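Local coordinates for protein AT-less polyketide synthase (Streptomyces platensis subsp. rosaceus, PDB 4TKT) that probably catalyses decarboxylative Claisen condensation of acyl chains, as ketosynthase domain KS6 of the AT-less type I polyketide synthase for isomigrastatin, at residues Ala346-Ala351 with Ala399-Val404; Val300-Trp305 with Phe340-Asp345; Leu376-Gly381 with Ala410-Thr415. All coordinates share one frame; numbering follows the deposited sequence.

Interaction 1. Residues Ala346-Ala351 with Ala399-Val404; sequences ARNFCA and ADSPFV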
ATOM      1  N   ALA A 346     -12.529  28.736  13.385  1.00 62.80           N
ATOM      2  CA  ALA A 346     -12.278  29.076  11.987  1.00 69.54           C
ATOM      3  C   ALA A 346     -13.151  28.265  11.032  1.00 70.45           C
ATOM      4  O   ALA A 346     -13.615  27.173  11.369  1.00 68.05           O
ATOM      5  CB  ALA A 346     -10.805  28.875  11.657  1.00 63.06           C
ATOM      6  N   ARG A 347     -13.367  28.803   9.835  1.00 62.47           N
ATOM      7  CA  ARG A 347     -14.235  28.165   8.852  1.00 61.14           C
ATOM      8  C   ARG A 347     -13.580  28.056   7.479  1.00 68.08           C
ATOM      9  O   ARG A 347     -12.912  28.984   7.026  1.00 62.82           O
ATOM     10  CB  ARG A 347     -15.551  28.937   8.728  1.00 62.61           C
ATOM     11  CG  ARG A 347     -16.443  28.858   9.954  1.00 71.16           C
ATOM     12  CD  ARG A 347     -17.577  29.867   9.876  1.00 78.61           C
ATOM     13  NE  ARG A 347     -18.177  29.910   8.546  1.00 86.13           N
ATOM     14  CZ  ARG A 347     -18.347  31.022   7.837  1.00 92.24           C
ATOM     15  NH1 ARG A 347     -17.967  32.194   8.333  1.00 94.43           N
ATOM     16  NH2 ARG A 347     -18.900  30.965   6.633  1.00 93.11           N
ATOM     17  N   ASN A 348     -13.773  26.908   6.834  1.00 67.06           N
ATOM     18  CA  ASN A 348     -13.388  26.707   5.438  1.00 66.16           C
ATOM     19  C   ASN A 348     -11.900  26.898   5.158  1.00 59.09           C
ATOM     20  O   ASN A 348     -11.527  27.603   4.221  1.00 60.58           O
ATOM     21  CB  ASN A 348     -14.197  27.649   4.545  1.00 60.32           C
ATOM     22  CG  ASN A 348     -15.678  27.603   4.848  1.00 62.88           C
ATOM     23  OD1 ASN A 348     -16.244  26.531   5.058  1.00 62.99           O
ATOM     24  ND2 ASN A 348     -16.312  28.769   4.888  1.00 62.36           N
ATOM     25  N   PHE A 349     -11.053  26.262   5.962  1.00 57.97           N
ATOM     26  CA  PHE A 349      -9.608  26.357   5.779  1.00 58.45           C
ATOM     27  C   PHE A 349      -9.005  25.005   5.408  1.00 67.35           C
ATOM     28  O   PHE A 349      -7.868  24.924   4.938  1.00 70.34           O
ATOM     29  CB  PHE A 349      -8.940  26.898   7.047  1.00 59.52           C
ATOM     30  CG  PHE A 349      -9.181  26.055   8.271  1.00 61.88           C
ATOM     31  CD1 PHE A 349     -10.259  26.311   9.103  1.00 58.07           C
ATOM     32  CD2 PHE A 349      -8.327  25.012   8.594  1.00 61.17           C
ATOM     33  CE1 PHE A 349     -10.483  25.541  10.231  1.00 56.62           C
ATOM     34  CE2 PHE A 349      -8.546  24.236   9.717  1.00 54.63           C
ATOM     35  CZ  PHE A 349      -9.625  24.502  10.538  1.00 57.40           C
ATOM     36  N   CYS A 350      -9.779  23.948   5.622  1.00 62.49           N
ATOM     37  CA  CYS A 350      -9.302  22.585   5.436  1.00 57.47           C
ATOM     38  C   CYS A 350      -9.996  21.910   4.258  1.00 57.26           C
ATOM     39  O   CYS A 350     -11.196  22.076   4.059  1.00 62.16           O
ATOM     40  CB  CYS A 350      -9.523  21.775   6.717  1.00 50.27           C
ATOM     41  SG  CYS A 350      -8.876  20.094   6.688  1.00 48.42           S
ATOM     42  N   ALA A 351      -9.236  21.154   3.474  1.00 54.19           N
ATOM     43  CA  ALA A 351      -9.806  20.411   2.360  1.00 48.72           C
ATOM     44  C   ALA A 351     -10.326  19.070   2.852  1.00 58.11           C
ATOM     45  O   ALA A 351      -9.826  18.528   3.839  1.00 61.36           O
ATOM     46  CB  ALA A 351      -8.777  20.215   1.260  1.00 48.94           C
ATOM     47  N   ALA A 399     -20.519  25.218   4.563  1.00 61.20           N
ATOM     48  CA  ALA A 399     -20.280  26.647   4.720  1.00 58.82           C
ATOM     49  C   ALA A 399     -19.969  26.989   6.173  1.00 67.32           C
ATOM     50  O   ALA A 399     -19.066  27.778   6.454  1.00 71.30           O
ATOM     51  CB  ALA A 399     -21.480  27.440   4.232  1.00 60.54           C
ATOM     52  N   ASP A 400     -20.722  26.392   7.091  1.00 67.07           N
ATOM     53  CA  ASP A 400     -20.478  26.571   8.518  1.00 68.05           C
ATOM     54  C   ASP A 400     -19.685  25.385   9.056  1.00 66.98           C
ATOM     55  O   ASP A 400     -20.148  24.654   9.932  1.00 72.43           O
ATOM     56  CB  ASP A 400     -21.794  26.730   9.280  1.00 71.29           C
ATOM     57  CG  ASP A 400     -21.587  27.173  10.717  1.00 79.80           C
ATOM     58  OD1 ASP A 400     -20.545  27.800  11.004  1.00 80.49           O
ATOM     59  OD2 ASP A 400     -22.468  26.895  11.558  1.00 84.73           O
ATOM     60  N   SER A 401     -18.488  25.199   8.513  1.00 61.30           N
ATOM     61  CA  SER A 401     -17.632  24.085   8.889  1.00 57.24           C
ATOM     62  C   SER A 401     -16.178  24.469   8.642  1.00 58.32           C
ATOM     63  O   SER A 401     -15.905  25.451   7.952  1.00 59.84           O
ATOM     64  CB  SER A 401     -18.004  22.831   8.096  1.00 56.42           C
ATOM     65  OG  SER A 401     -17.511  22.908   6.770  1.00 57.52           O
ATOM     66  N   PRO A 402     -15.232  23.703   9.207  1.00 58.26           N
ATOM     67  CA  PRO A 402     -13.823  23.977   8.909  1.00 57.04           C
ATOM     68  C   PRO A 402     -13.451  23.634   7.471  1.00 53.96           C
ATOM     69  O   PRO A 402     -12.361  23.987   7.027  1.00 54.64           O
ATOM     70  CB  PRO A 402     -13.068  23.060   9.881  1.00 52.98           C
ATOM     71  CG  PRO A 402     -14.053  22.707  10.937  1.00 54.53           C
ATOM     72  CD  PRO A 402     -15.382  22.684  10.260  1.00 56.19           C
ATOM     73  N   PHE A 403     -14.350  22.968   6.754  1.00 51.74           N
ATOM     74  CA  PHE A 403     -13.979  22.315   5.506  1.00 50.75           C
ATOM     75  C   PHE A 403     -14.457  22.993   4.229  1.00 52.04           C
ATOM     76  O   PHE A 403     -15.369  23.820   4.237  1.00 57.59           O
ATOM     77  CB  PHE A 403     -14.496  20.876   5.511  1.00 49.09           C
ATOM     78  CG  PHE A 403     -14.126  20.108   6.740  1.00 47.01           C
ATOM     79  CD1 PHE A 403     -12.813  19.737   6.967  1.00 49.31           C
ATOM     80  CD2 PHE A 403     -15.091  19.754   7.665  1.00 46.38           C
ATOM     81  CE1 PHE A 403     -12.467  19.027   8.099  1.00 53.22           C
ATOM     82  CE2 PHE A 403     -14.752  19.044   8.798  1.00 53.83           C
ATOM     83  CZ  PHE A 403     -13.437  18.680   9.015  1.00 54.20           C
ATOM     84  N   VAL A 404     -13.803  22.622   3.132  1.00 57.41           N
ATOM     85  CA  VAL A 404     -14.264  22.915   1.782  1.00 56.13           C
ATOM     86  C   VAL A 404     -14.141  21.639   0.956  1.00 54.51           C
ATOM     87  O   VAL A 404     -13.044  21.104   0.791  1.00 56.54           O
ATOM     88  CB  VAL A 404     -13.455  24.045   1.117  1.00 54.49           C
ATOM     89  CG1 VAL A 404     -13.808  24.149  -0.357  1.00 55.01           C
ATOM     90  CG2 VAL A 404     -13.706  25.364   1.823  1.00 56.61           C
TER

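Interaction 2. Residues Val300-Trp305 with Phe340-Asp345; sequences VIRSAW and FAEFTD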
ATOM      1  N   VAL A 300     -11.931  10.244  19.114  1.00 33.38           N
ATOM      2  CA  VAL A 300     -10.769   9.544  18.578  1.00 33.89           C
ATOM      3  C   VAL A 300      -9.915  10.496  17.738  1.00 37.52           C
ATOM      4  O   VAL A 300      -8.691  10.380  17.710  1.00 33.59           O
ATOM      5  CB  VAL A 300     -11.179   8.300  17.741  1.00 34.24           C
ATOM      6  CG1 VAL A 300     -11.815   8.697  16.416  1.00 36.07           C
ATOM      7  CG2 VAL A 300      -9.978   7.402  17.500  1.00 30.68           C
ATOM      8  N   ILE A 301     -10.563  11.457  17.086  1.00 38.50           N
ATOM      9  CA  ILE A 301      -9.858  12.439  16.274  1.00 37.95           C
ATOM     10  C   ILE A 301      -9.067  13.407  17.154  1.00 43.77           C
ATOM     11  O   ILE A 301      -7.915  13.724  16.857  1.00 46.99           O
ATOM     12  CB  ILE A 301     -10.838  13.215  15.376  1.00 36.84           C
ATOM     13  CG1 ILE A 301     -11.382  12.295  14.283  1.00 34.96           C
ATOM     14  CG2 ILE A 301     -10.157  14.410  14.742  1.00 37.28           C
ATOM     15  CD1 ILE A 301     -12.598  12.840  13.576  1.00 35.43           C
ATOM     16  N   ARG A 302      -9.679  13.862  18.245  1.00 37.10           N
ATOM     17  CA  ARG A 302      -8.987  14.726  19.194  1.00 38.29           C
ATOM     18  C   ARG A 302      -7.841  13.997  19.886  1.00 37.76           C
ATOM     19  O   ARG A 302      -6.782  14.577  20.126  1.00 41.47           O
ATOM     20  CB  ARG A 302      -9.953  15.268  20.249  1.00 39.06           C
ATOM     21  CG  ARG A 302     -10.972  16.271  19.738  1.00 40.03           C
ATOM     22  CD  ARG A 302     -11.690  16.936  20.902  1.00 41.11           C
ATOM     23  NE  ARG A 302     -13.124  17.072  20.664  1.00 52.18           N
ATOM     24  CZ  ARG A 302     -14.047  16.264  21.175  1.00 40.41           C
ATOM     25  NH1 ARG A 302     -13.691  15.260  21.965  1.00 39.48           N
ATOM     26  NH2 ARG A 302     -15.327  16.464  20.903  1.00 53.57           N
ATOM     27  N   SER A 303      -8.057  12.726  20.215  1.00 41.25           N
ATOM     28  CA  SER A 303      -7.040  11.928  20.893  1.00 42.88           C
ATOM     29  C   SER A 303      -5.792  11.789  20.037  1.00 44.04           C
ATOM     30  O   SER A 303      -4.670  11.864  20.540  1.00 48.40           O
ATOM     31  CB  SER A 303      -7.584  10.545  21.246  1.00 34.54           C
ATOM     32  OG  SER A 303      -8.723  10.651  22.080  1.00 57.12           O
ATOM     33  N   ALA A 304      -5.994  11.586  18.739  1.00 40.26           N
ATOM     34  CA  ALA A 304      -4.882  11.459  17.807  1.00 38.81           C
ATOM     35  C   ALA A 304      -4.155  12.790  17.682  1.00 38.41           C
ATOM     36  O   ALA A 304      -2.926  12.834  17.643  1.00 37.09           O
ATOM     37  CB  ALA A 304      -5.372  10.984  16.447  1.00 34.61           C
ATOM     38  N   TRP A 305      -4.924  13.871  17.628  1.00 37.71           N
ATOM     39  CA  TRP A 305      -4.363  15.215  17.559  1.00 39.26           C
ATOM     40  C   TRP A 305      -3.496  15.527  18.777  1.00 39.97           C
ATOM     41  O   TRP A 305      -2.392  16.051  18.638  1.00 43.18           O
ATOM     42  CB  TRP A 305      -5.480  16.251  17.432  1.00 43.88           C
ATOM     43  CG  TRP A 305      -6.133  16.273  16.082  1.00 44.03           C
ATOM     44  CD1 TRP A 305      -5.736  15.591  14.970  1.00 40.44           C
ATOM     45  CD2 TRP A 305      -7.298  17.018  15.704  1.00 44.41           C
ATOM     46  NE1 TRP A 305      -6.581  15.865  13.920  1.00 41.86           N
ATOM     47  CE2 TRP A 305      -7.548  16.738  14.345  1.00 43.90           C
ATOM     48  CE3 TRP A 305      -8.154  17.893  16.381  1.00 45.59           C
ATOM     49  CZ2 TRP A 305      -8.617  17.304  13.651  1.00 44.82           C
ATOM     50  CZ3 TRP A 305      -9.215  18.451  15.690  1.00 44.43           C
ATOM     51  CH2 TRP A 305      -9.439  18.154  14.339  1.00 44.36           C
ATOM     52  N   PHE A 340     -12.819  19.863  15.703  1.00 49.70           N
ATOM     53  CA  PHE A 340     -12.175  21.144  15.445  1.00 45.19           C
ATOM     54  C   PHE A 340     -12.658  22.248  16.385  1.00 58.44           C
ATOM     55  O   PHE A 340     -11.907  23.173  16.699  1.00 64.04           O
ATOM     56  CB  PHE A 340     -12.408  21.572  13.994  1.00 45.60           C
ATOM     57  CG  PHE A 340     -11.474  20.926  13.009  1.00 44.75           C
ATOM     58  CD1 PHE A 340     -10.220  21.463  12.771  1.00 45.50           C
ATOM     59  CD2 PHE A 340     -11.855  19.791  12.313  1.00 48.10           C
ATOM     60  CE1 PHE A 340      -9.361  20.876  11.865  1.00 44.84           C
ATOM     61  CE2 PHE A 340     -10.998  19.198  11.403  1.00 42.66           C
ATOM     62  CZ  PHE A 340      -9.751  19.742  11.179  1.00 53.45           C
ATOM     63  N   ALA A 341     -13.906  22.149  16.833  1.00 47.92           N
ATOM     64  CA  ALA A 341     -14.519  23.204  17.640  1.00 48.39           C
ATOM     65  C   ALA A 341     -13.848  23.371  18.999  1.00 48.93           C
ATOM     66  O   ALA A 341     -13.999  24.404  19.648  1.00 61.14           O
ATOM     67  CB  ALA A 341     -16.001  22.932  17.825  1.00 48.16           C
ATOM     68  N   GLU A 342     -13.108  22.354  19.428  1.00 47.63           N
ATOM     69  CA  GLU A 342     -12.420  22.406  20.712  1.00 51.74           C
ATOM     70  C   GLU A 342     -11.102  23.166  20.627  1.00 56.52           C
ATOM     71  O   GLU A 342     -10.392  23.297  21.624  1.00 60.56           O
ATOM     72  CB  GLU A 342     -12.167  20.992  21.243  1.00 52.85           C
ATOM     73  CG  GLU A 342     -13.394  20.327  21.842  1.00 66.77           C
ATOM     74  CD  GLU A 342     -13.948  21.091  23.030  1.00 84.91           C
ATOM     75  OE1 GLU A 342     -13.148  21.685  23.786  1.00 91.68           O
ATOM     76  OE2 GLU A 342     -15.185  21.103  23.206  1.00 92.93           O
ATOM     77  N   PHE A 343     -10.780  23.672  19.441  1.00 64.05           N
ATOM     78  CA  PHE A 343      -9.496  24.331  19.229  1.00 56.03           C
ATOM     79  C   PHE A 343      -9.623  25.657  18.488  1.00 58.29           C
ATOM     80  O   PHE A 343      -8.994  26.645  18.867  1.00 72.58           O
ATOM     81  CB  PHE A 343      -8.551  23.401  18.472  1.00 54.26           C
ATOM     82  CG  PHE A 343      -8.242  22.127  19.202  1.00 52.21           C
ATOM     83  CD1 PHE A 343      -7.232  22.084  20.148  1.00 52.61           C
ATOM     84  CD2 PHE A 343      -8.963  20.971  18.943  1.00 49.98           C
ATOM     85  CE1 PHE A 343      -6.944  20.910  20.823  1.00 60.44           C
ATOM     86  CE2 PHE A 343      -8.679  19.794  19.614  1.00 48.19           C
ATOM     87  CZ  PHE A 343      -7.670  19.764  20.556  1.00 57.28           C
ATOM     88  N   THR A 344     -10.427  25.677  17.429  1.00 57.94           N
ATOM     89  CA  THR A 344     -10.626  26.897  16.653  1.00 66.67           C
ATOM     90  C   THR A 344     -12.066  27.063  16.188  1.00 60.12           C
ATOM     91  O   THR A 344     -12.792  26.084  16.012  1.00 64.40           O
ATOM     92  CB  THR A 344      -9.716  26.942  15.410  1.00 67.91           C
ATOM     93  OG1 THR A 344      -9.746  25.670  14.749  1.00 61.09           O
ATOM     94  CG2 THR A 344      -8.283  27.282  15.799  1.00 71.26           C
ATOM     95  N   ASP A 345     -12.463  28.314  15.982  1.00 66.11           N
ATOM     96  CA  ASP A 345     -13.783  28.636  15.457  1.00 63.99           C
ATOM     97  C   ASP A 345     -13.691  28.995  13.977  1.00 63.35           C
ATOM     98  O   ASP A 345     -14.649  29.494  13.389  1.00 70.24           O
ATOM     99  CB  ASP A 345     -14.411  29.788  16.245  1.00 65.46           C
TER

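Interaction 3. Residues Leu376-Gly381 with Ala410-Thr415; sequences LQMRHG and APWPRT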
ATOM      1  N   LEU A 376       0.252  10.841  -1.276  1.00 40.36           N
ATOM      2  CA  LEU A 376       0.480  11.214  -2.667  1.00 41.65           C
ATOM      3  C   LEU A 376       0.125  12.675  -2.921  1.00 56.08           C
ATOM      4  O   LEU A 376       0.784  13.351  -3.710  1.00 60.57           O
ATOM      5  CB  LEU A 376      -0.322  10.311  -3.606  1.00 40.55           C
ATOM      6  CG  LEU A 376       0.255   8.918  -3.853  1.00 52.24           C
ATOM      7  CD1 LEU A 376      -0.736   8.052  -4.615  1.00 54.97           C
ATOM      8  CD2 LEU A 376       1.570   9.023  -4.607  1.00 40.74           C
ATOM      9  N   GLN A 377      -0.918  13.158  -2.253  1.00 48.98           N
ATOM     10  CA  GLN A 377      -1.308  14.557  -2.375  1.00 48.48           C
ATOM     11  C   GLN A 377      -0.212  15.469  -1.846  1.00 46.57           C
ATOM     12  O   GLN A 377       0.057  16.523  -2.418  1.00 48.53           O
ATOM     13  CB  GLN A 377      -2.619  14.825  -1.634  1.00 48.59           C
ATOM     14  CG  GLN A 377      -3.862  14.405  -2.397  1.00 43.44           C
ATOM     15  CD  GLN A 377      -5.131  14.649  -1.610  1.00 46.94           C
ATOM     16  OE1 GLN A 377      -6.116  15.160  -2.141  1.00 46.64           O
ATOM     17  NE2 GLN A 377      -5.115  14.282  -0.334  1.00 48.90           N
HETATM   18  N   MSE A 378       0.424  15.054  -0.756  1.00 45.88           N
HETATM   19  CA  MSE A 378       1.504  15.835  -0.167  1.00 56.47           C
HETATM   20  C   MSE A 378       2.772  15.750  -1.010  1.00 61.39           C
HETATM   21  O   MSE A 378       3.506  16.730  -1.137  1.00 65.95           O
HETATM   22  CB  MSE A 378       1.792  15.367   1.260  1.00 53.85           C
HETATM   23  CG  MSE A 378       0.574  15.350   2.164  1.00 52.60           C
HETATM   24 SE   MSE A 378       1.024  15.113   4.047  1.00 85.86          SE
HETATM   25  CE  MSE A 378       2.337  13.686   3.858  1.00 51.95           C
ATOM     26  N   ARG A 379       3.025  14.576  -1.581  1.00 58.87           N
ATOM     27  CA  ARG A 379       4.218  14.357  -2.392  1.00 58.35           C
ATOM     28  C   ARG A 379       4.231  15.264  -3.618  1.00 52.12           C
ATOM     29  O   ARG A 379       5.274  15.803  -3.989  1.00 52.02           O
ATOM     30  CB  ARG A 379       4.314  12.889  -2.823  1.00 62.17           C
ATOM     31  CG  ARG A 379       5.449  12.593  -3.801  1.00 66.13           C
ATOM     32  CD  ARG A 379       5.486  11.118  -4.178  1.00 66.14           C
ATOM     33  NE  ARG A 379       6.458  10.830  -5.231  1.00 65.78           N
ATOM     34  CZ  ARG A 379       7.732  10.517  -5.012  1.00 66.43           C
ATOM     35  NH1 ARG A 379       8.199  10.457  -3.772  1.00 70.11           N
ATOM     36  NH2 ARG A 379       8.541  10.266  -6.033  1.00 62.63           N
ATOM     37  N   HIS A 380       3.068  15.436  -4.236  1.00 49.92           N
ATOM     38  CA  HIS A 380       2.967  16.242  -5.445  1.00 51.69           C
ATOM     39  C   HIS A 380       2.416  17.635  -5.160  1.00 59.88           C
ATOM     40  O   HIS A 380       2.272  18.446  -6.074  1.00 54.83           O
ATOM     41  CB  HIS A 380       2.093  15.538  -6.484  1.00 50.66           C
ATOM     42  CG  HIS A 380       2.662  14.242  -6.973  1.00 58.13           C
ATOM     43  ND1 HIS A 380       2.154  13.017  -6.599  1.00 55.12           N
ATOM     44  CD2 HIS A 380       3.701  13.981  -7.801  1.00 50.55           C
ATOM     45  CE1 HIS A 380       2.853  12.057  -7.177  1.00 46.97           C
ATOM     46  NE2 HIS A 380       3.797  12.616  -7.913  1.00 61.47           N
ATOM     47  N   GLY A 381       2.117  17.907  -3.893  1.00 60.31           N
ATOM     48  CA  GLY A 381       1.586  19.198  -3.488  1.00 54.11           C
ATOM     49  C   GLY A 381       0.321  19.559  -4.241  1.00 54.21           C
ATOM     50  O   GLY A 381       0.155  20.692  -4.694  1.00 62.33           O
ATOM     51  N   ALA A 410      -6.371  21.000  -7.591  1.00 54.74           N
ATOM     52  CA  ALA A 410      -5.873  22.288  -7.127  1.00 56.76           C
ATOM     53  C   ALA A 410      -4.534  22.138  -6.418  1.00 57.98           C
ATOM     54  O   ALA A 410      -4.249  21.093  -5.836  1.00 56.64           O
ATOM     55  CB  ALA A 410      -6.894  22.945  -6.207  1.00 56.94           C
ATOM     56  N   PRO A 411      -3.699  23.186  -6.470  1.00 61.31           N
ATOM     57  CA  PRO A 411      -2.401  23.139  -5.794  1.00 67.90           C
ATOM     58  C   PRO A 411      -2.538  23.143  -4.276  1.00 64.59           C
ATOM     59  O   PRO A 411      -3.426  23.804  -3.740  1.00 66.81           O
ATOM     60  CB  PRO A 411      -1.705  24.412  -6.282  1.00 62.04           C
ATOM     61  CG  PRO A 411      -2.817  25.325  -6.655  1.00 63.19           C
ATOM     62  CD  PRO A 411      -3.886  24.443  -7.214  1.00 61.37           C
ATOM     63  N   TRP A 412      -1.669  22.395  -3.605  1.00 62.12           N
ATOM     64  CA  TRP A 412      -1.609  22.387  -2.149  1.00 56.68           C
ATOM     65  C   TRP A 412      -0.299  23.033  -1.715  1.00 67.37           C
ATOM     66  O   TRP A 412       0.702  22.345  -1.522  1.00 66.97           O
ATOM     67  CB  TRP A 412      -1.721  20.957  -1.607  1.00 54.02           C
ATOM     68  CG  TRP A 412      -1.788  20.857  -0.105  1.00 59.01           C
ATOM     69  CD1 TRP A 412      -1.726  21.884   0.794  1.00 61.64           C
ATOM     70  CD2 TRP A 412      -1.932  19.659   0.671  1.00 50.94           C
ATOM     71  NE1 TRP A 412      -1.820  21.399   2.076  1.00 60.90           N
ATOM     72  CE2 TRP A 412      -1.948  20.036   2.027  1.00 51.10           C
ATOM     73  CE3 TRP A 412      -2.049  18.303   0.347  1.00 54.39           C
ATOM     74  CZ2 TRP A 412      -2.077  19.110   3.059  1.00 49.25           C
ATOM     75  CZ3 TRP A 412      -2.179  17.386   1.373  1.00 47.04           C
ATOM     76  CH2 TRP A 412      -2.191  17.793   2.712  1.00 47.23           C
ATOM     77  N   PRO A 413      -0.306  24.366  -1.556  1.00 71.62           N
ATOM     78  CA  PRO A 413       0.907  25.144  -1.274  1.00 74.13           C
ATOM     79  C   PRO A 413       1.453  24.927   0.135  1.00 75.15           C
ATOM     80  O   PRO A 413       0.684  24.787   1.088  1.00 75.46           O
ATOM     81  CB  PRO A 413       0.438  26.589  -1.457  1.00 65.13           C
ATOM     82  CG  PRO A 413      -1.006  26.551  -1.108  1.00 65.75           C
ATOM     83  CD  PRO A 413      -1.510  25.216  -1.589  1.00 68.92           C
ATOM     84  N   ARG A 414       2.776  24.903   0.255  1.00 72.95           N
ATOM     85  CA  ARG A 414       3.430  24.759   1.550  1.00 71.60           C
ATOM     86  C   ARG A 414       3.554  26.111   2.242  1.00 81.63           C
ATOM     87  O   ARG A 414       3.962  27.095   1.625  1.00 91.38           O
ATOM     88  CB  ARG A 414       4.812  24.121   1.388  1.00 64.82           C
ATOM     89  CG  ARG A 414       5.550  23.901   2.699  1.00 65.80           C
ATOM     90  CD  ARG A 414       6.945  23.335   2.471  1.00 72.27           C
ATOM     91  NE  ARG A 414       6.922  22.095   1.699  1.00 78.33           N
ATOM     92  CZ  ARG A 414       6.810  20.881   2.230  1.00 83.22           C
ATOM     93  NH1 ARG A 414       6.703  20.734   3.544  1.00 84.73           N
ATOM     94  NH2 ARG A 414       6.800  19.811   1.445  1.00 83.87           N
ATOM     95  N   THR A 415       3.197  26.160   3.521  1.00 81.83           N
ATOM     96  CA  THR A 415       3.318  27.389   4.295  1.00 83.21           C
ATOM     97  C   THR A 415       4.721  27.516   4.874  1.00 84.64           C
ATOM     98  O   THR A 415       5.089  26.786   5.797  1.00 79.43           O
ATOM     99  CB  THR A 415       2.288  27.452   5.437  1.00 79.37           C
ATOM    100  OG1 THR A 415       0.963  27.394   4.894  1.00 79.67           O
ATOM    101  CG2 THR A 415       2.449  28.743   6.225  1.00 77.51           C
TER

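Interaction 1. Residues Ala346-Ala351 with Ala399-Val404
Pro402 O lies over one face of the Phe349 ring, 3.8 Å from CD1 and offset toward the rim. CE1 of the same ring rests on Pro402 CB at 3.6 Å. Cys350-Ala351 and Phe403-Val404 pair as parallel strands at one end of the mixed sheet of the thiolase-type ketosynthase fold, and the residues before them are loop. Strand 403-405 is outermost there. Phe349 CG sits between its backbone N and carbonyl carbon (chi1 59°), which folds the ring back over the proline although the CB bond points away from it. Arg313 adds a cation-pi contact to Phe349. The Phe403 ring carries Pro402 CB over the centre of one face, and Cys350 SG comes to its edge, 4.0 Å from CD1. The Phe340 ring also meets Phe403, nearly at a right angle.

Cys350 and Phe403 share one face of the sheet, and Ala351 and Val404 share the other. Cys350 N donates to Pro402 O at 2.9 Å, and Val404 N returns a bond to Cys350 O. Pro402 O accepts a second bond, from Phe349 N, which stands above the carbonyl plane. Asn348 N uses a lone pair of Ser401 O, in the carbonyl plane. Ser401 OG takes Phe403 N in an ST turn and also bonds Phe398 O.

At the exposed end, Asp400 OD1 is near Arg347 as an opposite charge, but no N-H points at it. The guanidinium instead grips one backbone oxygen side-on in its own plane: Arg347 NE lies 3.1 Å and Arg347 NH2 3.2 Å from Ala399 O.

Interaction 2. Residues Val300-Trp305 with Phe340-Asp345
Trp305 drives the edge of its six-membered ring into the face of Phe340. The atom that leads is Trp305 CH2. It stands 3.3 Å above the phenyl plane, over the ring centre, and is 3.5 Å from Phe340 CE2. The planes are 66° apart and the centroids 4.6 Å, a T-shaped (edge-to-face) pair. The CB bond of Phe340 points away from residues 300-305, yet CG set beside the backbone N (chi1 -81°) brings the ring back so that its face meets the indole. Trp305 has its CG anti to the carbonyl carbon, and with chi2 at -8° this presents CH2 to Phe340. Ile301 CG2, one turn earlier, covers one face of the indole.

Phe343 reaches another part of the same edge. Its CE2 lies 3.8 Å from Trp305 CE3, in the indole plane, and the two rings meet obliquely. Trp305, Phe340 and Phe343 thus form an aromatic cluster. It joins helix 294-308 to the end of helix 328-340 and the loop that leads to strand 350-353, within the C-terminal half of the ketosynthase fold. His435 of strand 432-439 also meets the Trp305 ring. Replacing Phe340 with an alanine would probably leave Trp305 CH2 without the face it presses on and open a gap between helix 294-308 and the end of helix 328-340.

Arg302 and Glu342 cross obliquely beside the cluster. A methylene of Glu342 meets the guanidinium, with CG 3.5 Å from Arg302 NE. The charged ends are not in contact: Arg302 NH2 and Glu342 OE2 remain 5.2 Å apart. The stem of Arg302 also borders Phe343, with CG at the edge of that ring, 4.2 Å from CE2.

Interaction 3. Residues Leu376-Gly381 with Ala410-Thr415
Trp412 meets the last turn of helix 366-380 in two ways, by one backbone bond and by its side chain. The bond runs from Trp412 N to Gly381 O, at 2.7 Å and nearly straight (169° at the hydrogen). The donor stands above the carbonyl plane rather than on a lone pair. The acceptor belongs to the glycine that closes the helix. Gly381 has positive phi and is the C-prime residue of a Schellman motif, with Thr382 N bonded to Gln377 O and a weak bond from Gly381 N to Met378 O. Beside the bond, Trp412 CB packs on the carbonyl carbon of Gly381, at 3.6 Å from C.

Most of the apolar packing is on the indole. Trp412 CG lies anti to the backbone N (chi1 -175°), and the ring extends toward the helix from there. Met378, deposited as selenomethionine, lies alongside it, the two side chains pointing the same way. Met378 CG touches Trp412 CZ3 at 3.5 Å. Its SE is 5.3 Å from the centroid of the six-membered ring and oblique to it, a Met-aromatic contact. Gln377 CB comes to the indole edge in the ring plane, 4.0 Å from Trp412 CZ3. Cys317 and Leu383 also touch the Trp412 side chain.

The polar end of Gln377 is held elsewhere, where its OE1 accepts from Val384 N.

Strand 410-411 pairs with strand 382-383, so the contact lies where the helix passes into this small antiparallel sheet. The chemistry implies a junction of two parts: one short, nearly straight backbone bond ties the helix end to the residue that follows strand 410-411, and largely apolar packing by the indole lies beside it.

Overall arrangement
All three contacts belong to the ketosynthase part of the chain. In sequence, interaction 2 closes before the other two open. Interactions 1 and 3 then alternate: 346-351, 376-381, 399-404, 410-415. Interactions 1 and 2 are about 14 Å apart between centres and touch through Phe340, whose ring meets Phe403 and Phe349 and whose CB meets Pro402. The aromatic packing therefore runs from helix 294-308 to an edge strand of the large sheet, 403-405. Interaction 3 stands apart, its centre about 18 Å from that of interaction 1 and about 23 Å from that of interaction 2. Strand 403-405 leads on to strand 410-411, so one passage of chain supplies an edge strand of the large sheet and then a strand of the small one.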